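Long-range contacts in Serine/threonine-protein kinase Tel1 (Chaetomium thermophilum, PDB 6SKY), which probably phosphorylates serine and threonine residues of proteins at [ST]-Q sites, using ATP, to signal DNA damage to the cell-cycle checkpoint: residues Gly2645-Lys2650 with Glu2662-Thr2667; Ile2668-Tyr2673 with Ile2766-Lys2771; Arg2744-Ile2749 with Gly2773-Ile2778. All blocks are in the same frame, centred on the assembly; numbering follows the deposited sequence.

Overall arrangement
All three contacts reach the adenine of the ATP analogue AGS, contact 3 through Ile2778 alone, and their centres lie about 11 Å from one another. Contact 1 packs the hinge, 2662-2667, against the loop 2645-2650. Contacts 2 and 3 share a three-stranded antiparallel sheet in the C-lobe, 2667-2669, 2766-2769 and 2775-2777: Leu2767 N lies 2.9 Å from Val2776 O, a probable hydrogen bond joining the two contacts. Arg2647 of the loop facing the hinge ties contact 1 to this sheet by a salt bridge, Arg2647 NH2 to Asp2769 OD2, 3.0 Å. Ile2778 lies on the adenine, and the next residue, Asp2779, binds magnesium.

Contact 1 of 3, residues Gly2645-Lys2650 with Glu2662-Thr2667; sequences GIRTYK and EFVSNT. With AGS (phosphothiophosphoric acid-adenylate ester), chain C.
Lys2650 and Glu2662 meet where the last strand of the kinase N-lobe runs out into the hinge, the segment that reads the adenine of ATP. Glu2662 N donates a backbone hydrogen bond to Lys2650 O at 3.0 Å, and the nucleotide continues the polar pattern: AGS N6 donates to Glu2662 O, 2.8 Å, while Val2664 N donates to AGS N1, 3.1 Å. These two bonds, one given and one taken by the hinge, match the donor and acceptor edge of adenine.

Van der Waals contacts flank them. Glu2662 stretches its carboxylate alongside the backbone of Tyr2649 and Lys2650, with OE1 3.8 Å from Tyr2649 CB. Two residues on, Val2664 sends CG2 to Tyr2649 CB, the apolar pair at 4.0 Å, and CG1 to Arg2647 NH1, meeting the guanidinium obliquely; Arg2647 NH2 makes a salt bridge with Asp2769 OD2. With CG between the backbone N and the carbonyl carbon, chi1 70° sends the Tyr2649 ring alongside Glu2662 O, which lies at its edge, and its OH on to a hydrogen bond with Asp2779 N.

The Phe2663 ring turns a face to the adenine, with AGS C2 3.6 Å above the plane and over its centre.

Contact 2 of 3, residues Ile2668-Tyr2673 with Ile2766-Lys2771; sequences IPLHEY and ILLDHK. With AGS (phosphothiophosphoric acid-adenylate ester), chain C.
Ile2668 and Leu2768 face each other as an antiparallel hydrogen-bonded pair, their side chains on the same face of the sheet and set obliquely. The Ile2668 CG2 branch does the touching, 4.1 Å from Leu2768 CB, and also abuts the edge of the His2770 ring near its plane. Backbone bonds fix the pair: Leu2768 N points almost straight at Ile2668 O (2.8 Å, 178°), while the return bond, Ile2668 N to Leu2768 O, is more bent.

On that same side Leu2670, the first residue of the helix, leans its CD1 against Leu2768 CD1 at 3.8 Å, again at a slant. Its CG is anti to the backbone N (chi1 174°), which carries the branch to the leucine. Leu2670 N also donates to Ile2766 O, in the carbonyl plane, and Tyr2673 brings its CB to Leu2768 CD1 one turn further on. Phe2724 of helix 2722-2726 packs against Ile2668, Leu2768 and His2770.

The non-hydrogen-bonded pair, Pro2669 with Leu2767, looks the other way, toward the nucleotide. Leu2767 CD2 touches the proline ring and its CD1 lies 3.8 Å from AGS C2; Pro2669 CG is 3.5 Å from AGS O2'. Pro2669 is also the N-cap of the helix. Aliphatic carbon thus lines one side of the nucleotide pocket, while three main-chain bonds, made by the residues flanking Pro2669 and Leu2767, set the register that places both side chains there.

Contact 3 of 3, residues Arg2744-Ile2749 with Gly2773-Ile2778; sequences RTTAAI and GEVVHI. With AGS (phosphothiophosphoric acid-adenylate ester), chain C.
Ile2749 lies over one face of the His2777 imidazole in a CH-pi contact, its CG1 3.9 Å from the ring centroid and only 15° off the ring normal. A chi1 of -162°, which sets CG1 anti to the backbone N, brings it over the ring; CG2 meanwhile sits by the ring at NE2, 3.5 Å away. The imidazole ND1 accepts a hydrogen bond from Arg2761 NH2. A serine in place of His2777 would probably leave Ile2749 without the flat surface beneath its CG1 and Arg2761 NH2 without its imidazole acceptor.

One turn earlier on the helix, Thr2745 meets the start of the strand. Its OG1, between the backbone N and the carbonyl carbon (chi1 49°), takes a weak hydrogen bond from Val2775 N at 3.5 Å while it also bonds to the helix carbonyl Asn2741 O. The methyl CG2 meets Glu2774 CB, 3.5 Å away, the two side chains crossing at about a right angle. Thr2746 turns OG1 back to Tyr2742 O and packs it on Val2775 CG1.

The axis of 2744-2749, part of helix 2732-2755, thus runs beside that of edge strand 2775-2777 of the C-lobe sheet, their N-to-C directions 27° apart, with strand 2766-2769 next to that strand in the sheet and helix 2816-2828 against the helix at Ala2747.

Contact 1 of 3, residues Gly2645-Lys2650 with Glu2662-Thr2667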
loop_
_atom_site.group_PDB
_atom_site.type_symbol
_atom_site.label_atom_id
_atom_site.label_comp_id
_atom_site.label_asym_id
_atom_site.label_seq_id
_atom_site.Cartn_x
_atom_site.Cartn_y
_atom_site.Cartn_z
ATOM N N GLY A 2645 17.342 18.724 -8.089
ATOM C CA GLY A 2645 16.838 20.011 -8.515
ATOM C C GLY A 2645 17.540 20.387 -9.793
ATOM O O GLY A 2645 18.342 19.622 -10.334
ATOM N N ILE A 2646 17.238 21.584 -10.276
ATOM C CA ILE A 2646 17.846 22.058 -11.504
ATOM C C ILE A 2646 18.685 23.284 -11.196
ATOM O O ILE A 2646 18.508 23.957 -10.183
ATOM C CB ILE A 2646 16.813 22.366 -12.602
ATOM C CG1 ILE A 2646 16.081 23.661 -12.302
ATOM C CG2 ILE A 2646 15.834 21.232 -12.735
ATOM C CD1 ILE A 2646 15.459 24.267 -13.510
ATOM N N ARG A 2647 19.635 23.545 -12.082
ATOM C CA ARG A 2647 20.461 24.737 -12.021
ATOM C C ARG A 2647 19.794 25.836 -12.828
ATOM O O ARG A 2647 19.353 25.606 -13.954
ATOM C CB ARG A 2647 21.856 24.446 -12.569
ATOM C CG ARG A 2647 22.715 23.589 -11.677
ATOM C CD ARG A 2647 23.435 24.439 -10.659
ATOM N NE ARG A 2647 24.143 25.534 -11.307
ATOM C CZ ARG A 2647 25.384 25.453 -11.768
ATOM N NH1 ARG A 2647 25.938 26.500 -12.352
ATOM N NH2 ARG A 2647 26.068 24.333 -11.645
ATOM N N THR A 2648 19.723 27.023 -12.254
ATOM C CA THR A 2648 19.039 28.142 -12.876
ATOM C C THR A 2648 20.040 29.137 -13.445
ATOM O O THR A 2648 21.218 29.145 -13.090
ATOM C CB THR A 2648 18.131 28.840 -11.865
ATOM O OG1 THR A 2648 18.880 29.148 -10.688
ATOM C CG2 THR A 2648 16.981 27.947 -11.481
ATOM N N TYR A 2649 19.559 29.965 -14.361
ATOM C CA TYR A 2649 20.300 31.128 -14.812
ATOM C C TYR A 2649 19.312 32.278 -14.897
ATOM O O TYR A 2649 18.157 32.154 -14.489
ATOM C CB TYR A 2649 21.054 30.846 -16.120
ATOM C CG TYR A 2649 20.235 30.683 -17.373
ATOM C CD1 TYR A 2649 20.548 31.397 -18.506
ATOM C CD2 TYR A 2649 19.193 29.789 -17.442
ATOM C CE1 TYR A 2649 19.831 31.254 -19.652
ATOM C CE2 TYR A 2649 18.468 29.644 -18.589
ATOM C CZ TYR A 2649 18.794 30.378 -19.690
ATOM O OH TYR A 2649 18.080 30.243 -20.850
ATOM N N LYS A 2650 19.756 33.420 -15.396
ATOM C CA LYS A 2650 18.944 34.626 -15.373
ATOM C C LYS A 2650 18.808 35.180 -16.775
ATOM O O LYS A 2650 19.808 35.502 -17.415
ATOM C CB LYS A 2650 19.548 35.673 -14.446
ATOM C CG LYS A 2650 18.822 36.977 -14.486
ATOM C CD LYS A 2650 18.427 37.415 -13.117
ATOM C CE LYS A 2650 17.892 38.813 -13.153
ATOM N NZ LYS A 2650 18.005 39.451 -11.821
ATOM N N GLU A 2662 22.520 35.667 -18.587
ATOM C CA GLU A 2662 23.632 35.375 -17.699
ATOM C C GLU A 2662 24.490 34.288 -18.309
ATOM O O GLU A 2662 23.995 33.204 -18.621
ATOM C CB GLU A 2662 23.111 34.937 -16.343
ATOM C CG GLU A 2662 24.178 34.635 -15.350
ATOM C CD GLU A 2662 23.646 33.892 -14.153
ATOM O OE1 GLU A 2662 23.713 32.649 -14.149
ATOM O OE2 GLU A 2662 23.150 34.545 -13.215
ATOM N N PHE A 2663 25.769 34.575 -18.494
ATOM C CA PHE A 2663 26.707 33.592 -19.012
ATOM C C PHE A 2663 27.153 32.720 -17.851
ATOM O O PHE A 2663 27.841 33.195 -16.947
ATOM C CB PHE A 2663 27.886 34.293 -19.673
ATOM C CG PHE A 2663 28.605 33.463 -20.669
ATOM C CD1 PHE A 2663 28.183 33.418 -21.973
ATOM C CD2 PHE A 2663 29.716 32.738 -20.308
ATOM C CE1 PHE A 2663 28.844 32.655 -22.895
ATOM C CE2 PHE A 2663 30.377 31.975 -21.224
ATOM C CZ PHE A 2663 29.942 31.935 -22.518
ATOM N N VAL A 2664 26.748 31.448 -17.860
ATOM C CA VAL A 2664 26.991 30.571 -16.723
ATOM C C VAL A 2664 28.485 30.321 -16.589
ATOM O O VAL A 2664 29.183 30.056 -17.575
ATOM C CB VAL A 2664 26.190 29.269 -16.869
ATOM C CG1 VAL A 2664 26.412 28.388 -15.679
ATOM C CG2 VAL A 2664 24.730 29.583 -16.986
ATOM N N SER A 2665 28.979 30.393 -15.354
ATOM C CA SER A 2665 30.362 30.763 -15.077
ATOM C C SER A 2665 31.412 29.884 -15.739
ATOM O O SER A 2665 32.113 30.344 -16.642
ATOM C CB SER A 2665 30.603 30.764 -13.569
ATOM O OG SER A 2665 29.599 31.498 -12.894
ATOM N N ASN A 2666 31.533 28.630 -15.322
ATOM C CA ASN A 2666 32.657 27.798 -15.740
ATOM C C ASN A 2666 32.159 26.492 -16.319
ATOM O O ASN A 2666 32.524 25.402 -15.888
ATOM C CB ASN A 2666 33.657 27.575 -14.611
ATOM C CG ASN A 2666 33.004 27.360 -13.290
ATOM O OD1 ASN A 2666 32.097 26.551 -13.168
ATOM N ND2 ASN A 2666 33.460 28.084 -12.281
ATOM N N THR A 2667 31.269 26.607 -17.287
ATOM C CA THR A 2667 30.721 25.486 -18.020
ATOM C C THR A 2667 31.377 25.387 -19.389
ATOM O O THR A 2667 32.228 26.188 -19.764
ATOM C CB THR A 2667 29.212 25.643 -18.167
ATOM O OG1 THR A 2667 28.942 26.866 -18.848
ATOM C CG2 THR A 2667 28.547 25.683 -16.821
HETATM P PG AGS C . 21.955 28.083 -32.786
HETATM S S1G AGS C . 22.002 26.136 -32.709
HETATM O O2G AGS C . 20.771 28.626 -31.945
HETATM O O3G AGS C . 21.789 28.543 -34.260
HETATM P PB AGS C . 23.524 28.697 -30.683
HETATM O O1B AGS C . 22.779 27.605 -30.031
HETATM O O2B AGS C . 25.042 28.633 -30.533
HETATM O O3B AGS C . 23.268 28.692 -32.231
HETATM P PA AGS C . 24.085 31.050 -29.398
HETATM O O1A AGS C . 24.577 32.038 -30.364
HETATM O O2A AGS C . 23.382 31.643 -28.179
HETATM O O3A AGS C . 23.052 30.066 -30.067
HETATM O "O5'" AGS C . 25.314 30.179 -28.967
HETATM C "C5'" AGS C . 26.388 30.811 -28.258
HETATM C "C4'" AGS C . 27.283 29.763 -27.656
HETATM O "O4'" AGS C . 27.386 29.984 -26.238
HETATM C "C3'" AGS C . 26.810 28.324 -27.812
HETATM O "O3'" AGS C . 27.912 27.429 -27.887
HETATM C "C2'" AGS C . 25.978 28.101 -26.552
HETATM O "O2'" AGS C . 26.026 26.743 -26.142
HETATM C "C1'" AGS C . 26.689 28.982 -25.525
HETATM N N9 AGS C . 25.778 29.635 -24.598
HETATM C C8 AGS C . 24.544 30.150 -24.881
HETATM N N7 AGS C . 23.941 30.688 -23.852
HETATM C C5 AGS C . 24.846 30.519 -22.819
HETATM C C6 AGS C . 24.806 30.871 -21.459
HETATM N N6 AGS C . 23.777 31.497 -20.885
HETATM N N1 AGS C . 25.873 30.557 -20.700
HETATM C C2 AGS C . 26.905 29.931 -21.269
HETATM N N3 AGS C . 27.056 29.549 -22.537
HETATM C C4 AGS C . 25.982 29.872 -23.264
#

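Contact 2 of 3, residues Ile2668-Tyr2673 with Ile2766-Lys2771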
loop_
_atom_site.group_PDB
_atom_site.type_symbol
_atom_site.label_atom_id
_atom_site.label_comp_id
_atom_site.label_asym_id
_atom_site.label_seq_id
_atom_site.Cartn_x
_atom_site.Cartn_y
_atom_site.Cartn_z
ATOM N N ILE A 2668 30.975 24.369 -20.135
ATOM C CA ILE A 2668 31.361 24.207 -21.531
ATOM C C ILE A 2668 30.183 23.555 -22.242
ATOM O O ILE A 2668 29.565 22.650 -21.682
ATOM C CB ILE A 2668 32.652 23.382 -21.667
ATOM C CG1 ILE A 2668 33.039 23.225 -23.130
ATOM C CG2 ILE A 2668 32.514 22.025 -21.029
ATOM C CD1 ILE A 2668 34.259 22.402 -23.333
ATOM N N PRO A 2669 29.803 23.986 -23.438
ATOM C CA PRO A 2669 28.684 23.334 -24.113
ATOM C C PRO A 2669 28.991 21.879 -24.398
ATOM O O PRO A 2669 30.133 21.500 -24.635
ATOM C CB PRO A 2669 28.535 24.142 -25.396
ATOM C CG PRO A 2669 29.066 25.448 -25.045
ATOM C CD PRO A 2669 30.205 25.210 -24.134
ATOM N N LEU A 2670 27.953 21.054 -24.348
ATOM C CA LEU A 2670 28.140 19.621 -24.516
ATOM C C LEU A 2670 28.693 19.296 -25.891
ATOM O O LEU A 2670 29.525 18.397 -26.039
ATOM C CB LEU A 2670 26.816 18.907 -24.279
ATOM C CG LEU A 2670 26.719 17.415 -24.537
ATOM C CD1 LEU A 2670 27.339 16.646 -23.412
ATOM C CD2 LEU A 2670 25.277 17.037 -24.714
ATOM N N HIS A 2671 28.264 20.030 -26.910
ATOM C CA HIS A 2671 28.740 19.769 -28.259
ATOM C C HIS A 2671 30.189 20.199 -28.440
ATOM O O HIS A 2671 30.949 19.528 -29.146
ATOM C CB HIS A 2671 27.842 20.481 -29.254
ATOM C CG HIS A 2671 27.741 19.797 -30.576
ATOM N ND1 HIS A 2671 28.179 20.375 -31.746
ATOM C CD2 HIS A 2671 27.250 18.584 -30.914
ATOM C CE1 HIS A 2671 27.961 19.545 -32.749
ATOM N NE2 HIS A 2671 27.400 18.450 -32.270
ATOM N N GLU A 2672 30.591 21.295 -27.796
ATOM C CA GLU A 2672 31.966 21.764 -27.880
ATOM C C GLU A 2672 32.936 20.854 -27.153
ATOM O O GLU A 2672 34.125 20.867 -27.468
ATOM C CB GLU A 2672 32.090 23.170 -27.311
ATOM C CG GLU A 2672 31.096 24.158 -27.861
ATOM C CD GLU A 2672 31.475 24.701 -29.217
ATOM O OE1 GLU A 2672 31.698 23.905 -30.151
ATOM O OE2 GLU A 2672 31.550 25.938 -29.356
ATOM N N TYR A 2673 32.476 20.089 -26.171
ATOM C CA TYR A 2673 33.347 19.054 -25.644
ATOM C C TYR A 2673 33.316 17.814 -26.521
ATOM O O TYR A 2673 34.362 17.230 -26.801
ATOM C CB TYR A 2673 32.974 18.676 -24.211
ATOM C CG TYR A 2673 33.749 17.462 -23.758
ATOM C CD1 TYR A 2673 35.048 17.580 -23.316
ATOM C CD2 TYR A 2673 33.196 16.194 -23.816
ATOM C CE1 TYR A 2673 35.762 16.482 -22.939
ATOM C CE2 TYR A 2673 33.907 15.094 -23.444
ATOM C CZ TYR A 2673 35.187 15.246 -23.007
ATOM O OH TYR A 2673 35.904 14.150 -22.624
ATOM N N ILE A 2766 22.768 22.492 -23.712
ATOM C CA ILE A 2766 23.153 21.727 -22.537
ATOM C C ILE A 2766 24.605 22.055 -22.242
ATOM O O ILE A 2766 25.467 21.885 -23.107
ATOM C CB ILE A 2766 22.958 20.221 -22.759
ATOM C CG1 ILE A 2766 21.532 19.936 -23.208
ATOM C CG2 ILE A 2766 23.286 19.445 -21.516
ATOM C CD1 ILE A 2766 21.308 18.547 -23.669
ATOM N N LEU A 2767 24.872 22.526 -21.033
ATOM C CA LEU A 2767 26.197 22.932 -20.603
ATOM C C LEU A 2767 26.689 21.990 -19.523
ATOM O O LEU A 2767 25.915 21.559 -18.674
ATOM C CB LEU A 2767 26.179 24.361 -20.064
ATOM C CG LEU A 2767 25.457 25.429 -20.873
ATOM C CD1 LEU A 2767 25.386 26.687 -20.081
ATOM C CD2 LEU A 2767 26.161 25.674 -22.162
ATOM N N LEU A 2768 27.975 21.679 -19.553
ATOM C CA LEU A 2768 28.615 20.834 -18.562
ATOM C C LEU A 2768 29.429 21.710 -17.631
ATOM O O LEU A 2768 30.346 22.396 -18.077
ATOM C CB LEU A 2768 29.521 19.810 -19.230
ATOM C CG LEU A 2768 28.878 18.904 -20.258
ATOM C CD1 LEU A 2768 29.943 18.230 -21.066
ATOM C CD2 LEU A 2768 28.040 17.900 -19.539
ATOM N N ASP A 2769 29.091 21.689 -16.352
ATOM C CA ASP A 2769 29.823 22.436 -15.340
ATOM C C ASP A 2769 31.036 21.620 -14.924
ATOM O O ASP A 2769 30.899 20.595 -14.260
ATOM C CB ASP A 2769 28.910 22.719 -14.155
ATOM C CG ASP A 2769 29.547 23.604 -13.122
ATOM O OD1 ASP A 2769 30.595 24.201 -13.397
ATOM O OD2 ASP A 2769 28.998 23.707 -12.015
ATOM N N HIS A 2770 32.230 22.058 -15.310
ATOM C CA HIS A 2770 33.428 21.293 -15.009
ATOM C C HIS A 2770 34.067 21.689 -13.691
ATOM O O HIS A 2770 35.268 21.492 -13.514
ATOM C CB HIS A 2770 34.439 21.393 -16.150
ATOM C CG HIS A 2770 34.906 22.780 -16.449
ATOM N ND1 HIS A 2770 34.901 23.299 -17.722
ATOM C CD2 HIS A 2770 35.426 23.742 -15.653
ATOM C CE1 HIS A 2770 35.381 24.529 -17.695
ATOM N NE2 HIS A 2770 35.706 24.822 -16.451
ATOM N N LYS A 2771 33.292 22.239 -12.764
ATOM C CA LYS A 2771 33.706 22.366 -11.378
ATOM C C LYS A 2771 32.889 21.509 -10.436
ATOM O O LYS A 2771 33.412 21.068 -9.417
ATOM C CB LYS A 2771 33.608 23.819 -10.914
ATOM C CG LYS A 2771 34.564 24.751 -11.597
ATOM C CD LYS A 2771 35.992 24.355 -11.340
ATOM C CE LYS A 2771 36.939 25.216 -12.143
ATOM N NZ LYS A 2771 38.336 24.713 -12.075
HETATM P PG AGS C . 21.955 28.083 -32.786
HETATM S S1G AGS C . 22.002 26.136 -32.709
HETATM O O2G AGS C . 20.771 28.626 -31.945
HETATM O O3G AGS C . 21.789 28.543 -34.260
HETATM P PB AGS C . 23.524 28.697 -30.683
HETATM O O1B AGS C . 22.779 27.605 -30.031
HETATM O O2B AGS C . 25.042 28.633 -30.533
HETATM O O3B AGS C . 23.268 28.692 -32.231
HETATM P PA AGS C . 24.085 31.050 -29.398
HETATM O O1A AGS C . 24.577 32.038 -30.364
HETATM O O2A AGS C . 23.382 31.643 -28.179
HETATM O O3A AGS C . 23.052 30.066 -30.067
HETATM O "O5'" AGS C . 25.314 30.179 -28.967
HETATM C "C5'" AGS C . 26.388 30.811 -28.258
HETATM C "C4'" AGS C . 27.283 29.763 -27.656
HETATM O "O4'" AGS C . 27.386 29.984 -26.238
HETATM C "C3'" AGS C . 26.810 28.324 -27.812
HETATM O "O3'" AGS C . 27.912 27.429 -27.887
HETATM C "C2'" AGS C . 25.978 28.101 -26.552
HETATM O "O2'" AGS C . 26.026 26.743 -26.142
HETATM C "C1'" AGS C . 26.689 28.982 -25.525
HETATM N N9 AGS C . 25.778 29.635 -24.598
HETATM C C8 AGS C . 24.544 30.150 -24.881
HETATM N N7 AGS C . 23.941 30.688 -23.852
HETATM C C5 AGS C . 24.846 30.519 -22.819
HETATM C C6 AGS C . 24.806 30.871 -21.459
HETATM N N6 AGS C . 23.777 31.497 -20.885
HETATM N N1 AGS C . 25.873 30.557 -20.700
HETATM C C2 AGS C . 26.905 29.931 -21.269
HETATM N N3 AGS C . 27.056 29.549 -22.537
HETATM C C4 AGS C . 25.982 29.872 -23.264
#

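Contact 3 of 3, residues Arg2744-Ile2749 with Gly2773-Ile2778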
loop_
_atom_site.group_PDB
_atom_site.type_symbol
_atom_site.label_atom_id
_atom_site.label_comp_id
_atom_site.label_asym_id
_atom_site.label_seq_id
_atom_site.Cartn_x
_atom_site.Cartn_y
_atom_site.Cartn_z
ATOM N N ARG A 2744 22.620 12.621 -11.296
ATOM C CA ARG A 2744 21.445 13.106 -10.584
ATOM C C ARG A 2744 20.815 14.311 -11.262
ATOM O O ARG A 2744 19.589 14.389 -11.373
ATOM C CB ARG A 2744 21.812 13.458 -9.156
ATOM C CG ARG A 2744 21.911 12.297 -8.240
ATOM C CD ARG A 2744 22.420 12.763 -6.927
ATOM N NE ARG A 2744 22.504 11.686 -5.960
ATOM C CZ ARG A 2744 22.998 11.838 -4.742
ATOM N NH1 ARG A 2744 23.039 10.819 -3.910
ATOM N NH2 ARG A 2744 23.453 13.016 -4.361
ATOM N N THR A 2745 21.619 15.284 -11.685
ATOM C CA THR A 2745 21.035 16.439 -12.352
ATOM C C THR A 2745 20.440 16.069 -13.698
ATOM O O THR A 2745 19.408 16.626 -14.085
ATOM C CB THR A 2745 22.068 17.543 -12.502
ATOM O OG1 THR A 2745 23.263 17.002 -13.049
ATOM C CG2 THR A 2745 22.384 18.122 -11.172
ATOM N N THR A 2746 21.035 15.106 -14.404
ATOM C CA THR A 2746 20.436 14.634 -15.645
ATOM C C THR A 2746 19.098 13.960 -15.396
ATOM O O THR A 2746 18.144 14.179 -16.141
ATOM C CB THR A 2746 21.396 13.689 -16.347
ATOM O OG1 THR A 2746 22.651 14.343 -16.500
ATOM C CG2 THR A 2746 20.892 13.327 -17.697
ATOM N N ALA A 2747 18.998 13.152 -14.343
ATOM C CA ALA A 2747 17.733 12.498 -14.030
ATOM C C ALA A 2747 16.649 13.511 -13.689
ATOM O O ALA A 2747 15.510 13.408 -14.162
ATOM C CB ALA A 2747 17.929 11.523 -12.880
ATOM N N ALA A 2748 16.983 14.495 -12.855
ATOM C CA ALA A 2748 15.990 15.486 -12.459
ATOM C C ALA A 2748 15.501 16.288 -13.653
ATOM O O ALA A 2748 14.295 16.497 -13.819
ATOM C CB ALA A 2748 16.559 16.407 -11.390
ATOM N N ILE A 2749 16.415 16.739 -14.511
ATOM C CA ILE A 2749 15.961 17.539 -15.641
ATOM C C ILE A 2749 15.242 16.679 -16.665
ATOM O O ILE A 2749 14.353 17.163 -17.358
ATOM C CB ILE A 2749 17.123 18.316 -16.277
ATOM C CG1 ILE A 2749 16.582 19.450 -17.141
ATOM C CG2 ILE A 2749 17.970 17.407 -17.124
ATOM C CD1 ILE A 2749 15.707 20.406 -16.422
ATOM N N GLY A 2773 30.400 19.126 -11.960
ATOM C CA GLY A 2773 29.998 17.960 -12.696
ATOM C C GLY A 2773 28.571 17.958 -13.186
ATOM O O GLY A 2773 28.209 17.071 -13.952
ATOM N N GLU A 2774 27.757 18.921 -12.795
ATOM C CA GLU A 2774 26.352 18.887 -13.148
ATOM C C GLU A 2774 26.084 19.582 -14.471
ATOM O O GLU A 2774 26.898 20.350 -14.972
ATOM C CB GLU A 2774 25.518 19.516 -12.050
ATOM C CG GLU A 2774 26.123 20.688 -11.407
ATOM C CD GLU A 2774 25.679 20.805 -9.981
ATOM O OE1 GLU A 2774 25.145 19.811 -9.456
ATOM O OE2 GLU A 2774 25.859 21.880 -9.380
ATOM N N VAL A 2775 24.921 19.285 -15.040
ATOM C CA VAL A 2775 24.497 19.826 -16.323
ATOM C C VAL A 2775 23.566 21.000 -16.088
ATOM O O VAL A 2775 22.833 21.057 -15.099
ATOM C CB VAL A 2775 23.817 18.750 -17.192
ATOM C CG1 VAL A 2775 24.671 17.539 -17.256
ATOM C CG2 VAL A 2775 22.476 18.392 -16.637
ATOM N N VAL A 2776 23.611 21.959 -17.001
ATOM C CA VAL A 2776 22.745 23.126 -16.983
ATOM C C VAL A 2776 21.996 23.154 -18.299
ATOM O O VAL A 2776 22.602 23.031 -19.363
ATOM C CB VAL A 2776 23.539 24.428 -16.775
ATOM C CG1 VAL A 2776 22.620 25.565 -16.398
ATOM C CG2 VAL A 2776 24.608 24.240 -15.729
ATOM N N HIS A 2777 20.684 23.295 -18.233
ATOM C CA HIS A 2777 19.859 23.412 -19.419
ATOM C C HIS A 2777 19.427 24.858 -19.580
ATOM O O HIS A 2777 18.913 25.468 -18.643
ATOM C CB HIS A 2777 18.653 22.484 -19.335
ATOM C CG HIS A 2777 18.977 21.058 -19.643
ATOM N ND1 HIS A 2777 18.461 20.397 -20.732
ATOM C CD2 HIS A 2777 19.781 20.174 -19.016
ATOM C CE1 HIS A 2777 18.928 19.166 -20.759
ATOM N NE2 HIS A 2777 19.730 19.005 -19.728
ATOM N N ILE A 2778 19.676 25.408 -20.760
ATOM C CA ILE A 2778 19.359 26.783 -21.083
ATOM C C ILE A 2778 18.390 26.763 -22.254
ATOM O O ILE A 2778 18.097 25.714 -22.813
ATOM C CB ILE A 2778 20.620 27.598 -21.414
ATOM C CG1 ILE A 2778 21.321 27.015 -22.625
ATOM C CG2 ILE A 2778 21.575 27.563 -20.265
ATOM C CD1 ILE A 2778 22.580 27.677 -22.947
HETATM P PG AGS C . 21.955 28.083 -32.786
HETATM S S1G AGS C . 22.002 26.136 -32.709
HETATM O O2G AGS C . 20.771 28.626 -31.945
HETATM O O3G AGS C . 21.789 28.543 -34.260
HETATM P PB AGS C . 23.524 28.697 -30.683
HETATM O O1B AGS C . 22.779 27.605 -30.031
HETATM O O2B AGS C . 25.042 28.633 -30.533
HETATM O O3B AGS C . 23.268 28.692 -32.231
HETATM P PA AGS C . 24.085 31.050 -29.398
HETATM O O1A AGS C . 24.577 32.038 -30.364
HETATM O O2A AGS C . 23.382 31.643 -28.179
HETATM O O3A AGS C . 23.052 30.066 -30.067
HETATM O "O5'" AGS C . 25.314 30.179 -28.967
HETATM C "C5'" AGS C . 26.388 30.811 -28.258
HETATM C "C4'" AGS C . 27.283 29.763 -27.656
HETATM O "O4'" AGS C . 27.386 29.984 -26.238
HETATM C "C3'" AGS C . 26.810 28.324 -27.812
HETATM O "O3'" AGS C . 27.912 27.429 -27.887
HETATM C "C2'" AGS C . 25.978 28.101 -26.552
HETATM O "O2'" AGS C . 26.026 26.743 -26.142
HETATM C "C1'" AGS C . 26.689 28.982 -25.525
HETATM N N9 AGS C . 25.778 29.635 -24.598
HETATM C C8 AGS C . 24.544 30.150 -24.881
HETATM N N7 AGS C . 23.941 30.688 -23.852
HETATM C C5 AGS C . 24.846 30.519 -22.819
HETATM C C6 AGS C . 24.806 30.871 -21.459
HETATM N N6 AGS C . 23.777 31.497 -20.885
HETATM N N1 AGS C . 25.873 30.557 -20.700
HETATM C C2 AGS C . 26.905 29.931 -21.269
HETATM N N3 AGS C . 27.056 29.549 -22.537
HETATM C C4 AGS C . 25.982 29.872 -23.264
#